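PDB 3DTY: oxidoreductase, Gfo/Idh/MocA family, which probably uses a nicotinamide dinucleotide to oxidise or reduce a substrate that has not been identified, and binds magnesium. Local coordinates for residues M345-R350 with Q354-V359; S74-E79 with L106-H111; D37-L42 with R340-M345. All blocks are in the same frame, centred on the assembly; numbering follows the deposited sequence.

How the contacts relate
Contacts 1 and 3 lie on helix 330-349, with centres about 13 Å apart, and share the selenomethionine Met345. Contact 3 packs the helix against the edge strand 40-46 of the five-stranded parallel sheet, while contact 1 folds the chain back over the helix's C-terminal end. Contact 2 belongs to the Rossmann part of the fold; its centre lies about 18 Å from that of contact 3 and about 21 Å from that of contact 1, yet its His111 reaches Met345 and Thr348. Along the chain, contact 2 is nested in the long loop that contact 3 closes, and contact 1 follows. A helix from the C-terminal part of the chain is thus built into the packing of the nucleotide-binding fold.

Contact 1: M345-R350 with Q354-V359; sequences MDATDR and QALSAV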
# COMPACT_ATOMS: atom_id res chain seq x y z
N MSE A 345 37.19 -0.59 -14.50
CA MSE A 345 38.11 -0.87 -15.59
C MSE A 345 39.20 0.18 -15.69
O MSE A 345 40.38 -0.14 -15.87
CB MSE A 345 37.34 -0.93 -16.92
CG MSE A 345 36.33 -2.05 -16.99
SE MSE A 345 35.38 -2.07 -18.65
CE MSE A 345 34.11 -3.48 -18.25
N ASP A 346 38.81 1.44 -15.56
CA ASP A 346 39.74 2.55 -15.65
C ASP A 346 40.73 2.57 -14.50
O ASP A 346 41.91 2.85 -14.69
CB ASP A 346 38.98 3.88 -15.70
CG ASP A 346 39.87 5.04 -16.07
OD1 ASP A 346 40.19 5.18 -17.27
OD2 ASP A 346 40.25 5.83 -15.18
N ALA A 347 40.25 2.30 -13.29
CA ALA A 347 41.13 2.29 -12.13
C ALA A 347 42.13 1.15 -12.28
O ALA A 347 43.32 1.30 -11.97
CB ALA A 347 40.33 2.11 -10.85
N THR A 348 41.65 0.01 -12.76
CA THR A 348 42.48 -1.16 -12.97
C THR A 348 43.54 -0.87 -14.03
O THR A 348 44.70 -1.24 -13.86
CB THR A 348 41.65 -2.38 -13.44
OG1 THR A 348 40.77 -2.79 -12.39
CG2 THR A 348 42.57 -3.55 -13.80
N ASP A 349 43.14 -0.21 -15.12
CA ASP A 349 44.07 0.12 -16.20
C ASP A 349 45.09 1.13 -15.74
O ASP A 349 46.16 1.27 -16.33
CB ASP A 349 43.31 0.66 -17.42
CG ASP A 349 42.52 -0.42 -18.15
OD1 ASP A 349 42.88 -1.61 -18.03
OD2 ASP A 349 41.55 -0.08 -18.86
N ARG A 350 44.77 1.84 -14.66
CA ARG A 350 45.65 2.85 -14.10
C ARG A 350 46.53 2.22 -13.01
O ARG A 350 47.45 2.87 -12.51
CB ARG A 350 44.80 3.97 -13.49
CG ARG A 350 45.07 5.36 -14.06
CD ARG A 350 43.91 6.30 -13.76
NE ARG A 350 43.61 6.38 -12.34
CZ ARG A 350 42.39 6.28 -11.82
NH1 ARG A 350 41.35 6.08 -12.62
NH2 ARG A 350 42.21 6.37 -10.51
N GLN A 354 43.90 1.49 -4.59
CA GLN A 354 43.07 2.26 -3.67
C GLN A 354 41.84 2.81 -4.39
O GLN A 354 40.73 2.71 -3.89
CB GLN A 354 43.89 3.40 -3.05
CG GLN A 354 44.44 3.06 -1.66
CD GLN A 354 45.45 4.06 -1.14
OE1 GLN A 354 45.24 5.28 -1.22
NE2 GLN A 354 46.54 3.56 -0.58
N ALA A 355 42.04 3.39 -5.57
CA ALA A 355 40.92 3.92 -6.33
C ALA A 355 39.94 2.78 -6.65
O ALA A 355 38.73 2.92 -6.46
CB ALA A 355 41.41 4.56 -7.62
N LEU A 356 40.47 1.66 -7.10
CA LEU A 356 39.63 0.51 -7.44
C LEU A 356 38.76 0.07 -6.27
O LEU A 356 37.59 -0.25 -6.45
CB LEU A 356 40.51 -0.65 -7.91
CG LEU A 356 39.82 -1.97 -8.27
CD1 LEU A 356 38.75 -1.73 -9.34
CD2 LEU A 356 40.87 -2.96 -8.78
N SER A 357 39.34 0.06 -5.08
CA SER A 357 38.60 -0.36 -3.88
C SER A 357 37.46 0.59 -3.54
O SER A 357 36.51 0.19 -2.86
CB SER A 357 39.56 -0.47 -2.69
OG SER A 357 40.53 -1.47 -2.93
N ALA A 358 37.54 1.83 -4.00
CA ALA A 358 36.50 2.81 -3.74
C ALA A 358 35.30 2.62 -4.66
O ALA A 358 34.27 3.27 -4.48
CB ALA A 358 37.06 4.21 -3.91
N VAL A 359 35.43 1.72 -5.64
CA VAL A 359 34.34 1.45 -6.57
C VAL A 359 33.54 0.24 -6.10
O VAL A 359 34.02 -0.90 -6.17
CB VAL A 359 34.86 1.17 -7.99
CG1 VAL A 359 33.70 0.91 -8.94
CG2 VAL A 359 35.70 2.35 -8.48
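Leu356 and Ala347 form the middle of this contact, and the leucine side chain can be followed outward over the C-terminal part of helix 330-349. It starts against Ala347, whose methyl CB lies 3.8 Å from Leu356 N and 4.0 Å from Leu356 CB. With CG anti to the backbone N (chi1 178°), the chain then passes from Ala347 toward Thr348, which it crosses at a slant. Both branches end near the same oxygen: Leu356 CD2 is 3.6 Å and Leu356 CD1 3.8 Å from Thr348 OG1. These are plain van der Waals contacts; the hydroxyl has its polar partner in Ala344 O, one turn back, and CD1 also rests near that carbonyl.

Next to Leu356, the Ala355 methyl meets two groups. Its CB is 4.2 Å from Ala347 CB and 3.5 Å from Arg350 NH2, approaching the guanidinium obliquely. The arginine chain bends at chi3 (56°) and turns back along its own helix, where NH1 forms a 2.8 Å salt bridge to Asp346 OD2. The oxygen lies almost in the guanidinium plane, but the bond is bent (134°) and meets the anti side of the carboxylate tilted out of its plane. NH2 has a second acid, Asp352, whose other carboxylate oxygen accepts a bond from Ala355 N. Asp346 and Asp352 between them should limit the rotation of the guanidinium. Two helices running in nearly opposite directions and joined by a short turn make this a short alpha-alpha hairpin, with Ala347 and Ala355 facing each other at its centre and Leu356 and Arg350 beside them.

Contact 2: S74-E79 with L106-H111; sequences SMFEQE and LEAGLH
One turn along the helix from Phe76, whose side chain reaches Ala108 and Leu110, Glu79 OE1 is gripped twice: by Arg67 NH2 in a salt bridge and by the backbone N of Ile86. Its other oxygen, OE2, is bonded to Tyr69 OH. This buried carboxylate therefore ties helix 72-79 to the chain on both sides of it, and the neighbouring arginine would be expected to keep it ionised.

Phe76 does the touching across the contact. Its CB stands 4.1 Å from Ala108 CB, and CG lies anti to the carbonyl carbon (chi1 -65°), which sends the ring on past the alanine toward Leu110. There a single methyl does the work. Leu110 CD1 is 3.5 Å from Phe76 CD1 and 3.6 Å from Phe76 CE1, set obliquely against that side of the ring, and the two side chains cross at a slant. The leucine reaches this far because CD1 is fully extended from the backbone, anti to CA (chi2 177°).

Both partners of Phe76 belong to the Schellman motif that ends helix 98-107. Gly109 N bonds to Leu106 O at 2.8 Å, Leu110 N reaches back to Ala105 O, and Gly109 takes the positive phi of the C-prime position. This is the far end of the helix in a beta-alpha-beta crossover of the Rossmann fold, between the parallel neighbours 88-92 and 111-114. Ala104 and Ala105 of helix 98-107 also touch Phe76, while His111 pairs by backbone with Gln87 and Val89 as the chain enters strand 111-114.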
# COMPACT_ATOMS: atom_id res chain seq x y z
N SER A 74 37.30 -16.08 -32.80
CA SER A 74 37.82 -15.32 -33.92
C SER A 74 37.82 -13.83 -33.56
O SER A 74 38.74 -13.09 -33.92
CB SER A 74 36.99 -15.59 -35.18
OG SER A 74 35.61 -15.41 -34.94
N MSE A 75 36.80 -13.39 -32.84
CA MSE A 75 36.72 -11.99 -32.43
C MSE A 75 37.90 -11.63 -31.52
O MSE A 75 38.62 -10.67 -31.78
CB MSE A 75 35.41 -11.68 -31.71
CG MSE A 75 35.38 -10.27 -31.09
SE MSE A 75 33.62 -9.58 -30.68
CE MSE A 75 33.33 -10.43 -28.96
N PHE A 76 38.09 -12.40 -30.46
CA PHE A 76 39.18 -12.12 -29.53
C PHE A 76 40.54 -12.12 -30.23
O PHE A 76 41.35 -11.22 -30.01
CB PHE A 76 39.18 -13.14 -28.38
CG PHE A 76 37.97 -13.08 -27.49
CD1 PHE A 76 37.10 -11.99 -27.55
CD2 PHE A 76 37.71 -14.10 -26.58
CE1 PHE A 76 35.98 -11.92 -26.72
CE2 PHE A 76 36.60 -14.04 -25.74
CZ PHE A 76 35.73 -12.95 -25.82
N GLU A 77 40.78 -13.12 -31.07
CA GLU A 77 42.05 -13.23 -31.79
C GLU A 77 42.34 -12.05 -32.72
O GLU A 77 43.42 -11.44 -32.66
CB GLU A 77 42.09 -14.54 -32.59
CG GLU A 77 42.58 -15.74 -31.79
CD GLU A 77 42.16 -17.07 -32.41
OE1 GLU A 77 42.04 -17.14 -33.65
OE2 GLU A 77 41.96 -18.04 -31.64
N GLN A 78 41.37 -11.72 -33.57
CA GLN A 78 41.51 -10.64 -34.54
C GLN A 78 41.47 -9.24 -33.93
O GLN A 78 42.22 -8.35 -34.34
CB GLN A 78 40.43 -10.77 -35.62
CG GLN A 78 40.72 -11.90 -36.61
CD GLN A 78 39.54 -12.25 -37.49
OE1 GLN A 78 38.99 -11.39 -38.20
NE2 GLN A 78 39.14 -13.52 -37.47
N GLU A 79 40.60 -9.03 -32.95
CA GLU A 79 40.50 -7.73 -32.31
C GLU A 79 41.80 -7.41 -31.58
O GLU A 79 42.20 -6.25 -31.49
CB GLU A 79 39.33 -7.72 -31.32
CG GLU A 79 37.97 -7.60 -31.98
CD GLU A 79 37.73 -6.21 -32.55
OE1 GLU A 79 37.92 -5.23 -31.80
OE2 GLU A 79 37.35 -6.10 -33.73
N LEU A 106 39.55 -13.14 -20.77
CA LEU A 106 40.59 -12.73 -19.84
C LEU A 106 41.98 -13.04 -20.41
O LEU A 106 42.89 -12.20 -20.37
CB LEU A 106 40.43 -13.45 -18.49
CG LEU A 106 39.27 -13.01 -17.57
CD1 LEU A 106 39.22 -13.92 -16.35
CD2 LEU A 106 39.48 -11.55 -17.14
N GLU A 107 42.14 -14.25 -20.94
CA GLU A 107 43.42 -14.66 -21.52
C GLU A 107 43.77 -13.74 -22.68
O GLU A 107 44.94 -13.59 -23.01
CB GLU A 107 43.34 -16.11 -22.00
CG GLU A 107 42.91 -17.07 -20.92
CD GLU A 107 42.92 -18.51 -21.38
OE1 GLU A 107 42.38 -18.80 -22.47
OE2 GLU A 107 43.47 -19.35 -20.64
N ALA A 108 42.75 -13.14 -23.28
CA ALA A 108 42.96 -12.22 -24.39
C ALA A 108 43.13 -10.78 -23.92
O ALA A 108 43.11 -9.85 -24.72
CB ALA A 108 41.81 -12.32 -25.37
N GLY A 109 43.30 -10.60 -22.61
CA GLY A 109 43.48 -9.27 -22.05
C GLY A 109 42.27 -8.36 -22.11
O GLY A 109 42.38 -7.15 -22.24
N LEU A 110 41.08 -8.95 -21.99
CA LEU A 110 39.87 -8.15 -22.05
C LEU A 110 39.13 -8.06 -20.72
O LEU A 110 39.03 -9.05 -19.99
CB LEU A 110 38.91 -8.75 -23.08
CG LEU A 110 39.41 -8.89 -24.52
CD1 LEU A 110 38.33 -9.58 -25.35
CD2 LEU A 110 39.75 -7.52 -25.10
N HIS A 111 38.64 -6.87 -20.39
CA HIS A 111 37.85 -6.72 -19.17
C HIS A 111 36.53 -7.39 -19.54
O HIS A 111 36.06 -7.26 -20.67
CB HIS A 111 37.55 -5.25 -18.83
CG HIS A 111 38.74 -4.49 -18.34
ND1 HIS A 111 39.41 -3.57 -19.12
CD2 HIS A 111 39.38 -4.50 -17.14
CE1 HIS A 111 40.41 -3.05 -18.43
NE2 HIS A 111 40.41 -3.60 -17.22

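Contact 3: D37-L42 with R340-M345; sequences DNTFVL and RFALAM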
# COMPACT_ATOMS: atom_id res chain seq x y z
N ASP A 37 25.02 7.58 -21.76
CA ASP A 37 26.03 8.58 -21.46
C ASP A 37 27.35 8.29 -22.20
O ASP A 37 28.39 8.84 -21.86
CB ASP A 37 26.29 8.62 -19.94
CG ASP A 37 25.00 8.75 -19.14
OD1 ASP A 37 24.18 9.64 -19.45
OD2 ASP A 37 24.81 7.96 -18.19
N ASN A 38 27.28 7.44 -23.22
CA ASN A 38 28.45 7.06 -24.02
C ASN A 38 29.62 6.54 -23.19
O ASN A 38 30.77 6.80 -23.50
CB ASN A 38 28.92 8.25 -24.87
CG ASN A 38 27.85 8.71 -25.83
OD1 ASN A 38 27.14 7.90 -26.43
ND2 ASN A 38 27.73 10.03 -26.00
N THR A 39 29.30 5.78 -22.14
CA THR A 39 30.33 5.21 -21.28
C THR A 39 31.07 4.14 -22.08
O THR A 39 32.27 3.95 -21.92
CB THR A 39 29.70 4.56 -20.05
OG1 THR A 39 28.88 5.51 -19.37
CG2 THR A 39 30.79 4.07 -19.10
N PHE A 40 30.32 3.44 -22.93
CA PHE A 40 30.89 2.40 -23.78
C PHE A 40 30.46 2.68 -25.21
O PHE A 40 29.51 3.42 -25.45
CB PHE A 40 30.35 1.02 -23.37
CG PHE A 40 30.90 0.50 -22.07
CD1 PHE A 40 32.03 -0.30 -22.05
CD2 PHE A 40 30.27 0.80 -20.87
CE1 PHE A 40 32.53 -0.81 -20.85
CE2 PHE A 40 30.75 0.30 -19.66
CZ PHE A 40 31.89 -0.50 -19.65
N VAL A 41 31.18 2.09 -26.16
CA VAL A 41 30.83 2.23 -27.56
C VAL A 41 30.98 0.84 -28.18
O VAL A 41 32.04 0.22 -28.10
CB VAL A 41 31.74 3.25 -28.30
CG1 VAL A 41 33.21 2.90 -28.11
CG2 VAL A 41 31.38 3.25 -29.79
N LEU A 42 29.89 0.36 -28.77
CA LEU A 42 29.87 -0.97 -29.38
C LEU A 42 30.53 -0.95 -30.75
O LEU A 42 29.98 -0.37 -31.69
CB LEU A 42 28.42 -1.44 -29.50
CG LEU A 42 28.23 -2.83 -30.08
CD1 LEU A 42 28.79 -3.85 -29.10
CD2 LEU A 42 26.75 -3.09 -30.35
N ARG A 340 29.81 1.81 -13.09
CA ARG A 340 30.79 1.40 -12.08
C ARG A 340 31.76 0.42 -12.70
O ARG A 340 32.95 0.43 -12.37
CB ARG A 340 30.10 0.79 -10.87
CG ARG A 340 29.39 1.83 -10.03
CD ARG A 340 28.62 1.21 -8.90
NE ARG A 340 27.79 2.21 -8.23
CZ ARG A 340 26.87 1.92 -7.32
NH1 ARG A 340 26.65 0.66 -6.98
NH2 ARG A 340 26.15 2.89 -6.77
N PHE A 341 31.26 -0.44 -13.58
CA PHE A 341 32.11 -1.39 -14.26
C PHE A 341 33.19 -0.58 -15.00
O PHE A 341 34.37 -0.90 -14.95
CB PHE A 341 31.30 -2.22 -15.27
CG PHE A 341 30.38 -3.24 -14.64
CD1 PHE A 341 30.71 -3.85 -13.43
CD2 PHE A 341 29.22 -3.65 -15.30
CE1 PHE A 341 29.90 -4.85 -12.88
CE2 PHE A 341 28.40 -4.65 -14.77
CZ PHE A 341 28.74 -5.25 -13.56
N ALA A 342 32.76 0.50 -15.66
CA ALA A 342 33.68 1.36 -16.41
C ALA A 342 34.70 2.02 -15.49
O ALA A 342 35.88 2.14 -15.83
CB ALA A 342 32.90 2.42 -17.19
N LEU A 343 34.25 2.45 -14.32
CA LEU A 343 35.15 3.08 -13.35
C LEU A 343 36.16 2.04 -12.86
O LEU A 343 37.35 2.34 -12.69
CB LEU A 343 34.36 3.66 -12.17
CG LEU A 343 33.51 4.89 -12.48
CD1 LEU A 343 32.73 5.34 -11.24
CD2 LEU A 343 34.41 6.00 -13.00
N ALA A 344 35.70 0.81 -12.64
CA ALA A 344 36.59 -0.24 -12.17
C ALA A 344 37.63 -0.56 -13.25
O ALA A 344 38.81 -0.77 -12.95
CB ALA A 344 35.78 -1.49 -11.81
N MSE A 345 37.19 -0.59 -14.50
CA MSE A 345 38.11 -0.87 -15.59
C MSE A 345 39.20 0.18 -15.69
O MSE A 345 40.38 -0.14 -15.87
CB MSE A 345 37.34 -0.93 -16.92
CG MSE A 345 36.33 -2.05 -16.99
SE MSE A 345 35.38 -2.07 -18.65
CE MSE A 345 34.11 -3.48 -18.25
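A chi1 of -72° sets Phe40 CG anti to its carbonyl carbon and swings the ring from the start of strand 40-46 toward helix 330-349. From the helix, Met345 answers with a chain extended beyond CG, which carries its selenium to the CE1-CZ edge of the ring. The two side chains cross at about a right angle. Met345 SE lies 3.8 Å from Phe40 CE1 and 5.0 Å from the ring centroid; at 80° off the ring normal it sits at the edge, a Met-aromatic contact of the edge-on kind. The terminal methyl is near too, with Met345 CE 4.0 Å from Phe40 CZ.

One turn earlier, Ala342 CB faces the notch formed by Thr39 CG2 and the Phe40 ring. Ala342 CB is 3.9 Å from Phe40 CE2, set obliquely to the ring, and only 3.3 Å from Thr39 CG2. That last pair is tighter than ordinary van der Waals contact, a locally tight spot between the loop leading into strand 40-46 and the helix. Thr39 turns its methyl to the helix, while OG1 bonds back to Arg36 O.

Ile13 of the adjacent strand 13-17 touches Phe40, Ala342 and Met345, and Trp15 meets the Phe40 ring with planes at about 55°. Helix 330-349 thus packs across the N-terminal ends of the strands of the parallel sheet, from edge strand 40-46 over strand 13-17 to Val113 of strand 111-114.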